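Local coordinates for CglIIR protein (Corynebacterium glutamicum, PDB 6F1S) that serves as the H subunit of the CglI restriction endonuclease, a helicase-like motor that probably couples NTP hydrolysis to DNA cleavage, represented here by its C-terminal domain, at residues 129-134 with 151-156; 38-43 with 96-101. All blocks are in the same frame, centred on the assembly; numbering follows the deposited sequence.

From the N terminus, helix 32-46 supplies the first half of contact 2, which closes when the chain reaches strand 92-100, with two helices and two short strands in between. Contact 1 follows in series: after strand 126-132 the chain makes an excursion containing helix 136-141, and residues 151-156 return antiparallel beside that strand. The two loops therefore neither nest nor cross. They meet because strands 92-100 and 126-132 are parallel neighbours in one mixed sheet, joined by backbone bonds such as that between Arg131 N and Arg97 O. Contact 2 lays helix 32-46 on this sheet; contact 1 joins two of its strands, and Trp153 and Leu129 carry on the surface that receives the helix.

Contact 1: residues 129-134 with 151-156; sequences LYRIEG and PIWVPN
Chi1 of -167° sets Arg131 CG beside its own carbonyl carbon, and the chain stays extended to NE, so CG and CD follow along the indole of Trp153, with CD 3.5 Å from CZ2. Trp153 CG is anti to the carbonyl carbon, turning the ring toward the partner strand and under Arg131 CB, which the backbone places 3.5 Å from the six-membered centroid, 5° off its normal: a CH-pi contact over the face. The guanidinium does not stack on the indole, their planes being 81° apart; Pro151 covers one guanidinium face instead, its CG 3.5 Å from Arg131 NH2. Arg131 NH1 and Glu133 OE1 form a 2.9 Å salt bridge, in the guanidinium plane but on the anti side of the carboxylate and well out of its plane. Asp36 adds a salt bridge to Arg131 NE and accepts a hydrogen bond from Trp153 NE1. Arginine thus offers methylenes to the indole and charge to two acids.

Beneath these side chains is a regular antiparallel strand pair in the mixed sheet. Tyr130 and Val154, then Ile132 and Ile152, are hydrogen-bonded pairs; Val154 N to Tyr130 O measures 2.8 Å. Pro155, lacking an N-H, fits the non-hydrogen-bonded position opposite Leu129. Leu129 CB abuts Trp153 CE3 at 3.5 Å, while its CD2 reaches Pro155 CB, extending the apolar surface under Leu39 and Phe64. On the other face, branched residues suit the extended backbone: Ile132 CB packs on Ile152 CG2 at 3.7 Å, its CD1 touches Val154 CG2, and Trp147 lies against all three.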
loop_
_atom_site.group_PDB
_atom_site.type_symbol
_atom_site.label_atom_id
_atom_site.label_comp_id
_atom_site.label_asym_id
_atom_site.label_seq_id
_atom_site.Cartn_x
_atom_site.Cartn_y
_atom_site.Cartn_z
ATOM N N LEU A 129 -3.512 0.274 -1.513
ATOM C CA LEU A 129 -2.545 0.200 -2.605
ATOM C C LEU A 129 -3.008 1.035 -3.801
ATOM O O LEU A 129 -4.118 0.865 -4.302
ATOM C CB LEU A 129 -2.309 -1.257 -3.019
ATOM C CG LEU A 129 -1.495 -2.097 -2.024
ATOM C CD1 LEU A 129 -1.607 -3.596 -2.297
ATOM C CD2 LEU A 129 -0.046 -1.675 -2.030
ATOM N N TYR A 130 -2.150 1.953 -4.234
ATOM C CA TYR A 130 -2.432 2.806 -5.383
ATOM C C TYR A 130 -1.601 2.378 -6.584
ATOM O O TYR A 130 -0.369 2.330 -6.503
ATOM C CB TYR A 130 -2.143 4.277 -5.066
ATOM C CG TYR A 130 -3.312 5.067 -4.516
ATOM C CD1 TYR A 130 -4.295 4.455 -3.758
ATOM C CD2 TYR A 130 -3.426 6.435 -4.757
ATOM C CE1 TYR A 130 -5.359 5.177 -3.246
ATOM C CE2 TYR A 130 -4.489 7.161 -4.256
ATOM C CZ TYR A 130 -5.454 6.524 -3.502
ATOM O OH TYR A 130 -6.523 7.228 -2.991
ATOM N N ARG A 131 -2.271 2.071 -7.692
ATOM C CA ARG A 131 -1.578 1.713 -8.925
ATOM C C ARG A 131 -1.406 2.947 -9.798
ATOM O O ARG A 131 -2.380 3.555 -10.224
ATOM C CB ARG A 131 -2.335 0.620 -9.686
ATOM C CG ARG A 131 -1.543 -0.045 -10.814
ATOM C CD ARG A 131 -2.425 -0.999 -11.610
ATOM N NE ARG A 131 -1.673 -1.776 -12.591
ATOM C CZ ARG A 131 -1.412 -1.363 -13.827
ATOM N NH1 ARG A 131 -1.838 -0.173 -14.234
ATOM N NH2 ARG A 131 -0.722 -2.137 -14.655
ATOM N N ILE A 132 -0.158 3.316 -10.054
ATOM C CA ILE A 132 0.145 4.505 -10.844
ATOM C C ILE A 132 0.896 4.130 -12.110
ATOM O O ILE A 132 1.942 3.485 -12.049
ATOM C CB ILE A 132 0.979 5.516 -10.044
ATOM C CG1 ILE A 132 0.222 5.946 -8.791
ATOM C CG2 ILE A 132 1.332 6.725 -10.906
ATOM C CD1 ILE A 132 1.034 6.807 -7.853
ATOM N N GLU A 133 0.355 4.548 -13.251
ATOM C CA GLU A 133 0.922 4.211 -14.549
ATOM C C GLU A 133 0.875 5.409 -15.495
ATOM O O GLU A 133 -0.071 6.187 -15.467
ATOM C CB GLU A 133 0.169 3.026 -15.156
ATOM C CG GLU A 133 0.744 2.498 -16.452
ATOM C CD GLU A 133 -0.273 1.712 -17.259
ATOM O OE1 GLU A 133 -0.710 0.637 -16.801
ATOM O OE2 GLU A 133 -0.643 2.180 -18.355
ATOM N N GLY A 134 1.903 5.556 -16.326
ATOM C CA GLY A 134 1.921 6.577 -17.361
ATOM C C GLY A 134 2.175 7.978 -16.843
ATOM O O GLY A 134 1.605 8.946 -17.339
ATOM N N PRO A 151 4.323 0.160 -14.548
ATOM C CA PRO A 151 3.539 0.770 -13.472
ATOM C C PRO A 151 4.155 0.552 -12.097
ATOM O O PRO A 151 5.041 -0.288 -11.944
ATOM C CB PRO A 151 2.201 0.043 -13.572
ATOM C CG PRO A 151 2.597 -1.335 -14.004
ATOM C CD PRO A 151 3.775 -1.151 -14.942
ATOM N N ILE A 152 3.682 1.310 -11.114
ATOM C CA ILE A 152 4.100 1.134 -9.731
ATOM C C ILE A 152 2.861 0.901 -8.870
ATOM O O ILE A 152 1.758 1.320 -9.228
ATOM C CB ILE A 152 4.894 2.367 -9.211
ATOM C CG1 ILE A 152 5.607 2.058 -7.890
ATOM C CG2 ILE A 152 3.981 3.584 -9.052
ATOM C CD1 ILE A 152 6.731 1.070 -8.005
ATOM N N TRP A 153 3.036 0.203 -7.755
ATOM C CA TRP A 153 2.026 0.155 -6.708
ATOM C C TRP A 153 2.603 0.859 -5.489
ATOM O O TRP A 153 3.735 0.576 -5.092
ATOM C CB TRP A 153 1.639 -1.280 -6.354
ATOM C CG TRP A 153 0.724 -1.955 -7.319
ATOM C CD1 TRP A 153 1.083 -2.744 -8.370
ATOM C CD2 TRP A 153 -0.713 -1.930 -7.312
ATOM N NE1 TRP A 153 -0.033 -3.203 -9.025
ATOM C CE2 TRP A 153 -1.149 -2.720 -8.395
ATOM C CE3 TRP A 153 -1.670 -1.310 -6.500
ATOM C CZ2 TRP A 153 -2.500 -2.913 -8.686
ATOM C CZ3 TRP A 153 -3.013 -1.501 -6.792
ATOM C CH2 TRP A 153 -3.413 -2.296 -7.876
ATOM N N VAL A 154 1.844 1.780 -4.908
ATOM C CA VAL A 154 2.306 2.495 -3.723
ATOM C C VAL A 154 1.479 2.095 -2.496
ATOM O O VAL A 154 0.255 2.206 -2.504
ATOM C CB VAL A 154 2.236 4.020 -3.923
ATOM C CG1 VAL A 154 2.917 4.732 -2.772
ATOM C CG2 VAL A 154 2.874 4.414 -5.250
ATOM N N PRO A 155 2.148 1.608 -1.446
ATOM C CA PRO A 155 1.447 1.157 -0.241
ATOM C C PRO A 155 1.231 2.254 0.805
ATOM O O PRO A 155 2.101 3.083 1.039
ATOM C CB PRO A 155 2.381 0.075 0.303
ATOM C CG PRO A 155 3.745 0.578 -0.071
ATOM C CD PRO A 155 3.584 1.268 -1.408
ATOM N N ASN A 156 0.059 2.240 1.423
ATOM C CA ASN A 156 -0.251 3.120 2.538
ATOM C C ASN A 156 -0.814 2.268 3.658
ATOM O O ASN A 156 -1.811 1.583 3.475
ATOM C CB ASN A 156 -1.248 4.210 2.123
ATOM C CG ASN A 156 -1.734 5.044 3.299
ATOM O OD1 ASN A 156 -1.263 6.160 3.519
ATOM N ND2 ASN A 156 -2.687 4.508 4.057
#

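Contact 2: residues 38-43 with 96-101. With EDO (1,2-ethanediol), chain C.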
loop_
_atom_site.group_PDB
_atom_site.type_symbol
_atom_site.label_atom_id
_atom_site.label_comp_id
_atom_site.label_asym_id
_atom_site.label_seq_id
_atom_site.Cartn_x
_atom_site.Cartn_y
_atom_site.Cartn_z
ATOM N N LYS A 38 -0.710 -10.336 -9.922
ATOM C CA LYS A 38 -1.290 -10.856 -8.688
ATOM C C LYS A 38 -2.358 -9.925 -8.105
ATOM O O LYS A 38 -3.465 -10.365 -7.794
ATOM C CB LYS A 38 -0.180 -11.103 -7.662
ATOM C CG LYS A 38 -0.645 -11.193 -6.216
ATOM C CD LYS A 38 -0.964 -12.622 -5.800
ATOM C CE LYS A 38 -0.976 -12.765 -4.279
ATOM N NZ LYS A 38 0.361 -12.473 -3.681
ATOM N N LEU A 39 -2.024 -8.644 -7.968
ATOM C CA LEU A 39 -2.949 -7.675 -7.384
ATOM C C LEU A 39 -4.154 -7.422 -8.291
ATOM O O LEU A 39 -5.283 -7.301 -7.814
ATOM C CB LEU A 39 -2.229 -6.355 -7.076
ATOM C CG LEU A 39 -1.181 -6.399 -5.955
ATOM C CD1 LEU A 39 -0.543 -5.030 -5.743
ATOM C CD2 LEU A 39 -1.790 -6.908 -4.655
ATOM N N LEU A 40 -3.917 -7.356 -9.599
ATOM C CA LEU A 40 -5.008 -7.151 -10.548
ATOM C C LEU A 40 -5.937 -8.366 -10.635
ATOM O O LEU A 40 -7.141 -8.214 -10.840
ATOM C CB LEU A 40 -4.459 -6.810 -11.933
ATOM C CG LEU A 40 -3.815 -5.426 -12.056
ATOM C CD1 LEU A 40 -3.288 -5.205 -13.465
ATOM C CD2 LEU A 40 -4.796 -4.324 -11.659
ATOM N N ALA A 41 -5.384 -9.568 -10.477
ATOM C CA ALA A 41 -6.216 -10.771 -10.440
ATOM C C ALA A 41 -7.049 -10.780 -9.166
ATOM O O ALA A 41 -8.188 -11.239 -9.166
ATOM C CB ALA A 41 -5.374 -12.029 -10.530
ATOM N N TYR A 42 -6.475 -10.269 -8.082
ATOM C CA TYR A 42 -7.191 -10.183 -6.814
ATOM C C TYR A 42 -8.334 -9.177 -6.929
ATOM O O TYR A 42 -9.454 -9.448 -6.491
ATOM C CB TYR A 42 -6.244 -9.789 -5.671
ATOM C CG TYR A 42 -6.883 -9.807 -4.298
ATOM C CD1 TYR A 42 -7.705 -8.768 -3.875
ATOM C CD2 TYR A 42 -6.655 -10.860 -3.416
ATOM C CE1 TYR A 42 -8.295 -8.782 -2.629
ATOM C CE2 TYR A 42 -7.239 -10.881 -2.160
ATOM C CZ TYR A 42 -8.058 -9.839 -1.771
ATOM O OH TYR A 42 -8.642 -9.850 -0.527
ATOM N N LEU A 43 -8.038 -8.022 -7.518
ATOM C CA LEU A 43 -9.017 -6.949 -7.687
ATOM C C LEU A 43 -10.261 -7.426 -8.426
ATOM O O LEU A 43 -11.383 -7.060 -8.088
ATOM C CB LEU A 43 -8.382 -5.775 -8.429
ATOM C CG LEU A 43 -9.294 -4.686 -8.994
ATOM C CD1 LEU A 43 -10.164 -4.074 -7.903
ATOM C CD2 LEU A 43 -8.449 -3.626 -9.674
ATOM N N LEU A 96 -7.656 -1.473 -3.051
ATOM C CA LEU A 96 -6.871 -1.398 -4.277
ATOM C C LEU A 96 -7.481 -0.368 -5.210
ATOM O O LEU A 96 -8.636 -0.506 -5.608
ATOM C CB LEU A 96 -6.814 -2.757 -4.986
ATOM C CG LEU A 96 -6.375 -3.994 -4.201
ATOM C CD1 LEU A 96 -6.437 -5.241 -5.085
ATOM C CD2 LEU A 96 -4.983 -3.811 -3.629
ATOM N N ARG A 97 -6.711 0.660 -5.552
ATOM C CA ARG A 97 -7.152 1.671 -6.512
ATOM C C ARG A 97 -6.261 1.650 -7.743
ATOM O O ARG A 97 -5.032 1.595 -7.632
ATOM C CB ARG A 97 -7.126 3.073 -5.896
ATOM C CG ARG A 97 -7.847 3.207 -4.578
ATOM C CD ARG A 97 -9.347 3.146 -4.739
ATOM N NE ARG A 97 -9.991 3.487 -3.479
ATOM C CZ ARG A 97 -11.191 3.060 -3.112
ATOM N NH1 ARG A 97 -11.885 2.262 -3.912
ATOM N NH2 ARG A 97 -11.689 3.419 -1.939
ATOM N N THR A 98 -6.873 1.715 -8.916
ATOM C CA THR A 98 -6.101 1.784 -10.145
ATOM C C THR A 98 -6.350 3.109 -10.865
ATOM O O THR A 98 -7.181 3.914 -10.432
ATOM C CB THR A 98 -6.431 0.599 -11.064
ATOM O OG1 THR A 98 -7.820 0.635 -11.409
ATOM C CG2 THR A 98 -6.115 -0.714 -10.353
ATOM N N ASN A 99 -5.613 3.328 -11.951
ATOM C CA ASN A 99 -5.693 4.562 -12.734
ATOM C C ASN A 99 -5.433 5.792 -11.854
ATOM O O ASN A 99 -6.010 6.853 -12.056
ATOM C CB ASN A 99 -7.053 4.666 -13.441
ATOM C CG ASN A 99 -7.153 5.879 -14.359
ATOM O OD1 ASN A 99 -6.194 6.230 -15.051
ATOM N ND2 ASN A 99 -8.307 6.548 -14.335
ATOM N N ARG A 100 -4.561 5.643 -10.865
ATOM C CA ARG A 100 -4.171 6.783 -10.045
ATOM C C ARG A 100 -3.112 7.603 -10.759
ATOM O O ARG A 100 -2.276 7.061 -11.485
ATOM C CB ARG A 100 -3.664 6.326 -8.673
ATOM C CG ARG A 100 -4.683 5.535 -7.846
ATOM C CD ARG A 100 -5.959 6.328 -7.564
ATOM N NE ARG A 100 -6.884 6.305 -8.695
ATOM C CZ ARG A 100 -7.898 7.147 -8.856
ATOM N NH1 ARG A 100 -8.138 8.082 -7.947
ATOM N NH2 ARG A 100 -8.677 7.051 -9.930
ATOM N N LYS A 101 -3.166 8.918 -10.565
ATOM C CA LYS A 101 -2.206 9.833 -11.176
ATOM C C LYS A 101 -1.593 10.747 -10.127
ATOM O O LYS A 101 -2.063 11.859 -9.906
ATOM C CB LYS A 101 -2.872 10.664 -12.268
ATOM C CG LYS A 101 -3.369 9.855 -13.439
ATOM C CD LYS A 101 -2.212 9.328 -14.256
ATOM C CE LYS A 101 -2.713 8.648 -15.517
ATOM N NZ LYS A 101 -1.595 8.373 -16.455
HETATM C C1 EDO C . -5.552 10.054 -5.853
HETATM O O1 EDO C . -5.003 11.157 -5.114
HETATM C C2 EDO C . -6.218 10.536 -7.137
HETATM O O2 EDO C . -5.386 10.246 -8.269
#
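Leu96 meets helix 38-43 with its CD1 methyl, which sits 3.6 Å from Leu39 O and also touches Leu43 CB and Tyr42 CD1. Its CG is anti to the carbonyl carbon (chi1 -52°) and the chain then extends, carrying that methyl up to the helix. A leucine suits this place: its slender branched end fits among three helix residues without bringing in a polar group. Leu39 O already accepts the helical bond from Leu43 N, so the methyl packs beside a carbonyl that has its partner. Leu96 and the Tyr42 side chain cross at about a right angle, and the phenol hydroxyl bonds to Ser50.

Arg97 points away from the helix, as strand alternation requires, and forms salt bridges with Glu48 and Asp114. Thr98 returns to the helix side, where chi1 of 61° turns its methyl to the leucines: CG2 reaches Leu43 CD2 tip to tip at 3.8 Å and lies near Leu40 CD2. A small beta-branched residue suits extended backbone at the rim of the helix contact.

The chain turns a corner at Asn99, whose phi is positive, a conformation asparagine tolerates well. Arg100 bends back at chi2 and chi3, and its NE donates to Thr98 O at 3.0 Å from above the carbonyl plane, a bond that spans the corner. Lys101 N bonds weakly to a 1,2-ethanediol, probably from the crystallisation liquor; its NZ bonds to Glu133 O. Helix 38-43 runs crosswise over strand 96-98, their directions 105° apart; Leu39 and Leu40 continue onto Trp153 of strand 152-158, and Leu39 also touches Ile60 of helix 54-61.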